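Local coordinates for protein enoyl-CoA hydratase/carnithine racemase (PDB 6SL9) that probably acts as PaaG, a crotonase-family isomerase that forms oxepin-CoA during bacterial breakdown of phenylacetic acid, at residues A35-A38 with A39-G43; L19-P22 with E23-N26; H240-G243 with V244-R248. All coordinates share one frame; numbering follows the deposited sequence.

Contact 1: A35-A38 with A39-G43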
loop_
_atom_site.group_PDB
_atom_site.type_symbol
_atom_site.label_atom_id
_atom_site.label_comp_id
_atom_site.label_asym_id
_atom_site.label_seq_id
_atom_site.Cartn_x
_atom_site.Cartn_y
_atom_site.Cartn_z
ATOM N N ALA A 35 0.993 32.173 -4.420
ATOM C CA ALA A 35 0.953 32.714 -3.054
ATOM C C ALA A 35 1.163 31.577 -2.047
ATOM O O ALA A 35 1.832 31.777 -1.022
ATOM C CB ALA A 35 -0.309 33.494 -2.835
ATOM N N LEU A 36 0.627 30.389 -2.300
ATOM C CA LEU A 36 0.821 29.256 -1.400
ATOM C C LEU A 36 2.290 28.831 -1.386
ATOM O O LEU A 36 2.872 28.641 -0.306
ATOM C CB LEU A 36 -0.087 28.114 -1.820
ATOM C CG LEU A 36 0.032 26.832 -0.981
ATOM C CD1 LEU A 36 -0.230 27.103 0.498
ATOM C CD2 LEU A 36 -0.925 25.739 -1.489
ATOM N N TYR A 37 2.893 28.719 -2.551
ATOM C CA TYR A 37 4.320 28.420 -2.691
ATOM C C TYR A 37 5.118 29.424 -1.847
ATOM O O TYR A 37 6.003 29.053 -1.082
ATOM C CB TYR A 37 4.730 28.444 -4.158
ATOM C CG TYR A 37 6.176 28.114 -4.411
ATOM C CD1 TYR A 37 7.119 29.107 -4.361
ATOM C CD2 TYR A 37 6.565 26.848 -4.742
ATOM C CE1 TYR A 37 8.457 28.837 -4.629
ATOM C CE2 TYR A 37 7.882 26.540 -4.987
ATOM C CZ TYR A 37 8.839 27.547 -4.938
ATOM O OH TYR A 37 10.155 27.292 -5.245
ATOM N N ALA A 38 4.853 30.723 -2.055
ATOM C CA ALA A 38 5.624 31.765 -1.384
ATOM C C ALA A 38 5.470 31.614 0.137
ATOM O O ALA A 38 6.454 31.836 0.888
ATOM C CB ALA A 38 5.217 33.140 -1.858
ATOM N N ALA A 39 4.270 31.306 0.615
ATOM C CA ALA A 39 4.013 31.189 2.065
ATOM C C ALA A 39 4.725 29.959 2.626
ATOM O O ALA A 39 5.272 30.019 3.719
ATOM C CB ALA A 39 2.552 31.117 2.311
ATOM N N LEU A 40 4.671 28.827 1.919
ATOM C CA LEU A 40 5.427 27.609 2.327
ATOM C C LEU A 40 6.925 27.887 2.389
ATOM O O LEU A 40 7.591 27.537 3.381
ATOM C CB LEU A 40 5.140 26.456 1.357
ATOM C CG LEU A 40 3.709 25.955 1.313
ATOM C CD1 LEU A 40 3.511 25.046 0.117
ATOM C CD2 LEU A 40 3.300 25.252 2.597
ATOM N N LYS A 41 7.406 28.567 1.362
ATOM C CA LYS A 41 8.838 28.941 1.350
ATOM C C LYS A 41 9.186 29.839 2.551
ATOM O O LYS A 41 10.221 29.640 3.194
ATOM C CB LYS A 41 9.158 29.603 0.021
ATOM C CG LYS A 41 10.621 29.963 -0.186
ATOM C CD LYS A 41 10.765 30.805 -1.414
ATOM C CE LYS A 41 12.193 31.199 -1.694
ATOM N NZ LYS A 41 12.264 32.209 -2.767
ATOM N N GLU A 42 8.363 30.856 2.804
ATOM C CA GLU A 42 8.645 31.781 3.934
ATOM C C GLU A 42 8.623 30.999 5.248
ATOM O O GLU A 42 9.492 31.224 6.076
ATOM C CB GLU A 42 7.569 32.893 4.009
ATOM C CG GLU A 42 7.748 33.923 5.104
ATOM C CD GLU A 42 6.830 35.135 4.878
ATOM O OE1 GLU A 42 5.802 35.188 5.532
ATOM O OE2 GLU A 42 7.115 35.947 3.959
ATOM N N GLY A 43 7.644 30.109 5.417
ATOM C CA GLY A 43 7.575 29.327 6.638
ATOM C C GLY A 43 8.779 28.420 6.801
ATOM O O GLY A 43 9.289 28.278 7.919
#
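The crossover helix 30-45 of the beta-alpha-beta unit formed with strands 14-19 and 51-56 of the crotonase fold brings Leu36 and Leu40 together, one turn apart. Leu36 CG lies 4.1 Å from Leu40 CD1, the two isobutyl groups slanting across each other. Their first torsions differ: Leu36 CG stands anti to the backbone N (chi1 179°), whereas Leu40 CG is anti to the carbonyl carbon (chi1 -64°), which turns the later side chain back toward the preceding turn. Leu40 CG consequently rests 3.2 Å from Leu36 O, the same oxygen that accepts the almost straight bond from Leu40 N (2.9 Å, 172° at the hydrogen). Val87 and Leu91 of helix 77-93 cover this pair, and Leu17 of strand 14-19 adjoins Leu40. Putting an alanine at Leu40 removes CG and both methyl carbons, and would probably deprive Leu36 of this one neighbour along the helix and open a gap facing Leu17 and Leu91. The small Ala39, its CB 3.5 Å from Ala35 O, packs on Ile6, Lys8 and Leu17 of the sheet. Farther out, Glu42 OE1 makes a salt bridge to Lys8 of strand 6-11, and Lys41 NZ is hydrogen-bonded to a glycerol, probably from the crystallisation liquor. Lys41 runs out extended past the Tyr37 ring, its CD 4.4 Å from Tyr37 CE1.

Contact 2: L19-P22 with E23-N26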
loop_
_atom_site.group_PDB
_atom_site.type_symbol
_atom_site.label_atom_id
_atom_site.label_comp_id
_atom_site.label_asym_id
_atom_site.label_seq_id
_atom_site.Cartn_x
_atom_site.Cartn_y
_atom_site.Cartn_z
ATOM N N LEU A 19 -6.416 29.268 3.180
ATOM C CA LEU A 19 -6.927 29.521 1.818
ATOM C C LEU A 19 -8.084 30.524 1.928
ATOM O O LEU A 19 -9.057 30.281 2.694
ATOM C CB LEU A 19 -7.409 28.227 1.134
ATOM C CG LEU A 19 -6.408 27.074 1.142
ATOM C CD1 LEU A 19 -7.056 25.876 0.531
ATOM C CD2 LEU A 19 -5.121 27.421 0.462
ATOM N N ASN A 20 -8.029 31.613 1.152
ATOM C CA ASN A 20 -8.945 32.746 1.431
ATOM C C ASN A 20 -9.548 33.280 0.132
ATOM O O ASN A 20 -9.330 34.436 -0.245
ATOM C CB ASN A 20 -8.202 33.836 2.186
ATOM C CG ASN A 20 -9.145 34.922 2.632
ATOM O OD1 ASN A 20 -10.280 34.609 3.001
ATOM N ND2 ASN A 20 -8.665 36.167 2.660
ATOM N N ARG A 21 -10.386 32.459 -0.482
ATOM C CA ARG A 21 -11.316 32.890 -1.533
ATOM C C ARG A 21 -12.679 32.310 -1.222
ATOM O O ARG A 21 -13.246 31.517 -1.999
ATOM C CB ARG A 21 -10.890 32.375 -2.886
ATOM C CG ARG A 21 -9.667 32.888 -3.598
ATOM C CD ARG A 21 -9.865 32.325 -5.030
ATOM N NE ARG A 21 -10.858 32.998 -5.881
ATOM C CZ ARG A 21 -11.182 32.642 -7.123
ATOM N NH1 ARG A 21 -10.657 31.578 -7.687
ATOM N NH2 ARG A 21 -12.051 33.319 -7.822
ATOM N N PRO A 22 -13.248 32.660 -0.059
ATOM C CA PRO A 22 -14.400 31.886 0.409
ATOM C C PRO A 22 -15.648 31.979 -0.464
ATOM O O PRO A 22 -16.432 31.021 -0.518
ATOM C CB PRO A 22 -14.633 32.424 1.824
ATOM C CG PRO A 22 -13.987 33.813 1.804
ATOM C CD PRO A 22 -12.746 33.594 0.940
ATOM N N GLU A 23 -15.785 33.105 -1.140
ATOM C CA GLU A 23 -16.910 33.369 -2.062
ATOM C C GLU A 23 -16.883 32.423 -3.259
ATOM O O GLU A 23 -17.922 32.221 -3.910
ATOM C CB GLU A 23 -16.896 34.828 -2.553
ATOM C CG GLU A 23 -15.690 35.197 -3.463
ATOM C CD GLU A 23 -14.322 35.668 -2.933
ATOM O OE1 GLU A 23 -13.933 35.368 -1.807
ATOM O OE2 GLU A 23 -13.604 36.323 -3.721
ATOM N N LYS A 24 -15.741 31.837 -3.563
ATOM C CA LYS A 24 -15.573 30.824 -4.635
ATOM C C LYS A 24 -15.111 29.485 -4.033
ATOM O O LYS A 24 -14.459 28.717 -4.752
ATOM C CB LYS A 24 -14.596 31.376 -5.682
ATOM C CG LYS A 24 -15.110 32.529 -6.533
ATOM C CD LYS A 24 -16.038 32.045 -7.657
ATOM C CE LYS A 24 -17.146 33.004 -8.069
ATOM N NZ LYS A 24 -16.730 34.421 -7.992
ATOM N N LEU A 25 -15.421 29.238 -2.760
ATOM C CA LEU A 25 -15.093 27.942 -2.114
ATOM C C LEU A 25 -13.597 27.670 -2.215
ATOM O O LEU A 25 -13.158 26.526 -2.333
ATOM C CB LEU A 25 -15.934 26.824 -2.712
ATOM C CG LEU A 25 -17.434 27.046 -2.664
ATOM C CD1 LEU A 25 -18.130 25.863 -3.341
ATOM C CD2 LEU A 25 -17.957 27.308 -1.235
ATOM N N ASN A 26 -12.803 28.714 -2.057
ATOM C CA ASN A 26 -11.328 28.601 -2.086
ATOM C C ASN A 26 -10.850 27.879 -3.329
ATOM O O ASN A 26 -9.860 27.103 -3.272
ATOM C CB ASN A 26 -10.800 28.015 -0.780
ATOM C CG ASN A 26 -11.328 28.772 0.417
ATOM O OD1 ASN A 26 -11.442 29.999 0.382
ATOM N ND2 ASN A 26 -11.615 28.048 1.486
#
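Leu19, the last residue of strand 14-19, sets its CB 3.9 Å from Asn26 CB where the chain leaves the sheet for a compact turn. The paired bonds, Asn26 N to Arg21 O and Leu25 N to Pro22 O, have the Schellman pattern, here closing a short 3-10 turn rather than a regular helix, with Leu25 and Asn26 both in the left-handed region. Arg21 is gripped at both ends of its backbone. Its N donates to Asn26 OD1 (2.8 Å), 19° from the amide plane, while its O receives Lys24 N (3.0 Å) and Asn26 N from opposite faces. Bonds at both ends, OD1 from Arg21 N and ND2 to Ala57 O and Phe61 O, fix the rotation of the Asn26 amide and tie the turn to the chain after strand 51-56. The Arg21 side chain bends at chi3 (76°) and brings one guanidinium face over Lys24 CB, the methylenes of the lysine passing obliquely beneath. NH1 of Arg21 has its salt bridge with Asp66, while Lys24 NZ, also positively charged, is 4.8 Å from Arg21 NH2, not in contact. Pro22 CD lies 3.5 Å from Glu23 OE1. Glu23 CG takes the crowded position between the backbone N and carbonyl carbon (chi1 67°), folding the chain back until OE1 reaches 3.4 Å from Arg21 C.

Contact 3: H240-G243 with V244-R248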
loop_
_atom_site.group_PDB
_atom_site.type_symbol
_atom_site.label_atom_id
_atom_site.label_comp_id
_atom_site.label_asym_id
_atom_site.label_seq_id
_atom_site.Cartn_x
_atom_site.Cartn_y
_atom_site.Cartn_z
ATOM N N HIS A 240 19.268 15.125 18.695
ATOM C CA HIS A 240 19.508 13.722 19.064
ATOM C C HIS A 240 20.268 13.642 20.386
ATOM O O HIS A 240 19.943 12.783 21.227
ATOM C CB HIS A 240 20.236 13.022 17.917
ATOM C CG HIS A 240 20.643 11.646 18.348
ATOM N ND1 HIS A 240 19.728 10.727 18.821
ATOM C CD2 HIS A 240 21.858 11.029 18.405
ATOM C CE1 HIS A 240 20.377 9.632 19.164
ATOM N NE2 HIS A 240 21.654 9.750 18.899
ATOM N N GLU A 241 21.237 14.501 20.586
ATOM C CA GLU A 241 22.036 14.516 21.851
ATOM C C GLU A 241 21.120 14.785 23.037
ATOM O O GLU A 241 21.140 14.041 24.067
ATOM C CB GLU A 241 23.141 15.570 21.758
ATOM C CG GLU A 241 24.193 15.578 22.880
ATOM C CD GLU A 241 25.070 16.818 23.076
ATOM O OE1 GLU A 241 24.870 17.855 22.363
ATOM O OE2 GLU A 241 25.937 16.777 23.992
ATOM N N GLU A 242 20.200 15.726 22.848
ATOM C CA GLU A 242 19.178 16.037 23.854
ATOM C C GLU A 242 18.250 14.862 24.079
ATOM O O GLU A 242 17.888 14.583 25.253
ATOM C CB GLU A 242 18.467 17.340 23.508
ATOM C CG GLU A 242 17.212 17.594 24.328
ATOM C CD GLU A 242 17.370 17.889 25.797
ATOM O OE1 GLU A 242 16.278 17.972 26.487
ATOM O OE2 GLU A 242 18.539 18.023 26.246
ATOM N N GLY A 243 17.800 14.243 23.003
ATOM C CA GLY A 243 16.881 13.112 23.116
ATOM C C GLY A 243 17.489 11.975 23.933
ATOM O O GLY A 243 16.762 11.371 24.754
ATOM N N VAL A 244 18.773 11.695 23.731
ATOM C CA VAL A 244 19.447 10.602 24.480
ATOM C C VAL A 244 19.528 10.988 25.960
ATOM O O VAL A 244 19.218 10.128 26.866
ATOM C CB VAL A 244 20.826 10.301 23.869
ATOM C CG1 VAL A 244 21.613 9.381 24.751
ATOM C CG2 VAL A 244 20.643 9.724 22.471
ATOM N N ARG A 245 19.912 12.225 26.230
ATOM C CA ARG A 245 20.004 12.632 27.643
ATOM C C ARG A 245 18.625 12.552 28.310
ATOM O O ARG A 245 18.528 12.025 29.473
ATOM C CB ARG A 245 20.556 14.048 27.713
ATOM C CG ARG A 245 22.033 14.222 27.376
ATOM C CD ARG A 245 22.557 15.495 28.011
ATOM N NE ARG A 245 21.812 16.582 27.389
ATOM C CZ ARG A 245 22.101 17.142 26.213
ATOM N NH1 ARG A 245 23.170 16.753 25.531
ATOM N NH2 ARG A 245 21.313 18.092 25.728
ATOM N N ALA A 246 17.567 12.981 27.645
ATOM C CA ALA A 246 16.218 13.024 28.236
ATOM C C ALA A 246 15.728 11.587 28.489
ATOM O O ALA A 246 15.144 11.322 29.537
ATOM C CB ALA A 246 15.295 13.787 27.328
ATOM N N PHE A 247 15.977 10.648 27.585
ATOM C CA PHE A 247 15.622 9.242 27.818
ATOM C C PHE A 247 16.399 8.667 28.986
ATOM O O PHE A 247 15.756 7.932 29.821
ATOM C CB PHE A 247 15.870 8.415 26.571
ATOM C CG PHE A 247 15.509 6.970 26.822
ATOM C CD1 PHE A 247 14.174 6.579 26.879
ATOM C CD2 PHE A 247 16.495 5.997 26.979
ATOM C CE1 PHE A 247 13.839 5.251 27.096
ATOM C CE2 PHE A 247 16.163 4.661 27.172
ATOM C CZ PHE A 247 14.831 4.295 27.225
ATOM N N ARG A 248 17.689 8.998 29.115
ATOM C CA ARG A 248 18.491 8.431 30.230
ATOM C C ARG A 248 17.920 8.946 31.540
ATOM O O ARG A 248 17.869 8.161 32.535
ATOM C CB ARG A 248 19.969 8.796 30.048
ATOM C CG ARG A 248 20.617 7.957 28.966
ATOM C CD ARG A 248 22.026 8.344 28.533
ATOM N NE ARG A 248 22.542 7.227 27.728
ATOM C CZ ARG A 248 23.659 7.261 27.045
ATOM N NH1 ARG A 248 24.314 8.407 26.989
ATOM N NH2 ARG A 248 24.059 6.185 26.346
HETATM O O HOH W 1 21.970 18.952 22.653
#
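Val244 presses its CG2 against the ring of His240 one turn earlier, obliquely and closely, 3.3 Å from CE1. With CG2 beside the backbone N and CG1 anti to it (chi1 170°), this methyl is the one turned to the imidazole. The ring is held by the second subunit, ND1 bonding to Ile135 O and NE2 to Tyr77 OH there. Arg245 bends at chi3 (-63°), folding its guanidinium back over the preceding turn so that Glu241 O lies above one face, offset toward the rim. Its two terminal nitrogens go to different carboxylates. NH2 donates to Glu242 OE2 (2.8 Å), which offers its anti lone pair from a position tilted out of the guanidinium plane, while NH1 pairs with Glu241 OE2 at 3.2 Å. The Glu241 carboxylate stands steeply to the guanidinium, 79° between planes, and a water joins Glu241 OE1 to Arg245 NH2. Glu242 OE1 has further partners, Arg251 and the backbone N of Arg254, so this carboxylate couples the helix to the chain that follows. Ala246 places CB 3.4 Å from Glu242 O, and Phe247 CB lies 3.6 Å from Gly243 O, its ring engaging Lys250 in a cation-pi contact and packing on Leu67 of the second subunit. Spaced three and four residues apart, beside a histidine bonded to the second subunit, these pairs form the intrahelical salt-bridge network of a C-terminal helix that docks on another subunit.

Contacts 2 and 1 follow each other along one beta-alpha-beta unit: the turn at 19-26 leaves strand 14-19, and helix 30-45 carries 35-43, their nearest atoms about 5 Å apart. Contact 3 lies far from both, about 45 Å from contact 2 between centres, on the opposite side of the chain's centre. Contact 1 is nearest that centre and buries leucines and an alanine between sheet and helix 77-93; contact 2, farther out in a loop, spends its polar groups on fixing an irregular turn; contact 3, outermost, combines a salt-bridge network with a histidine held by another subunit, the one contact of the three that another protein chain touches.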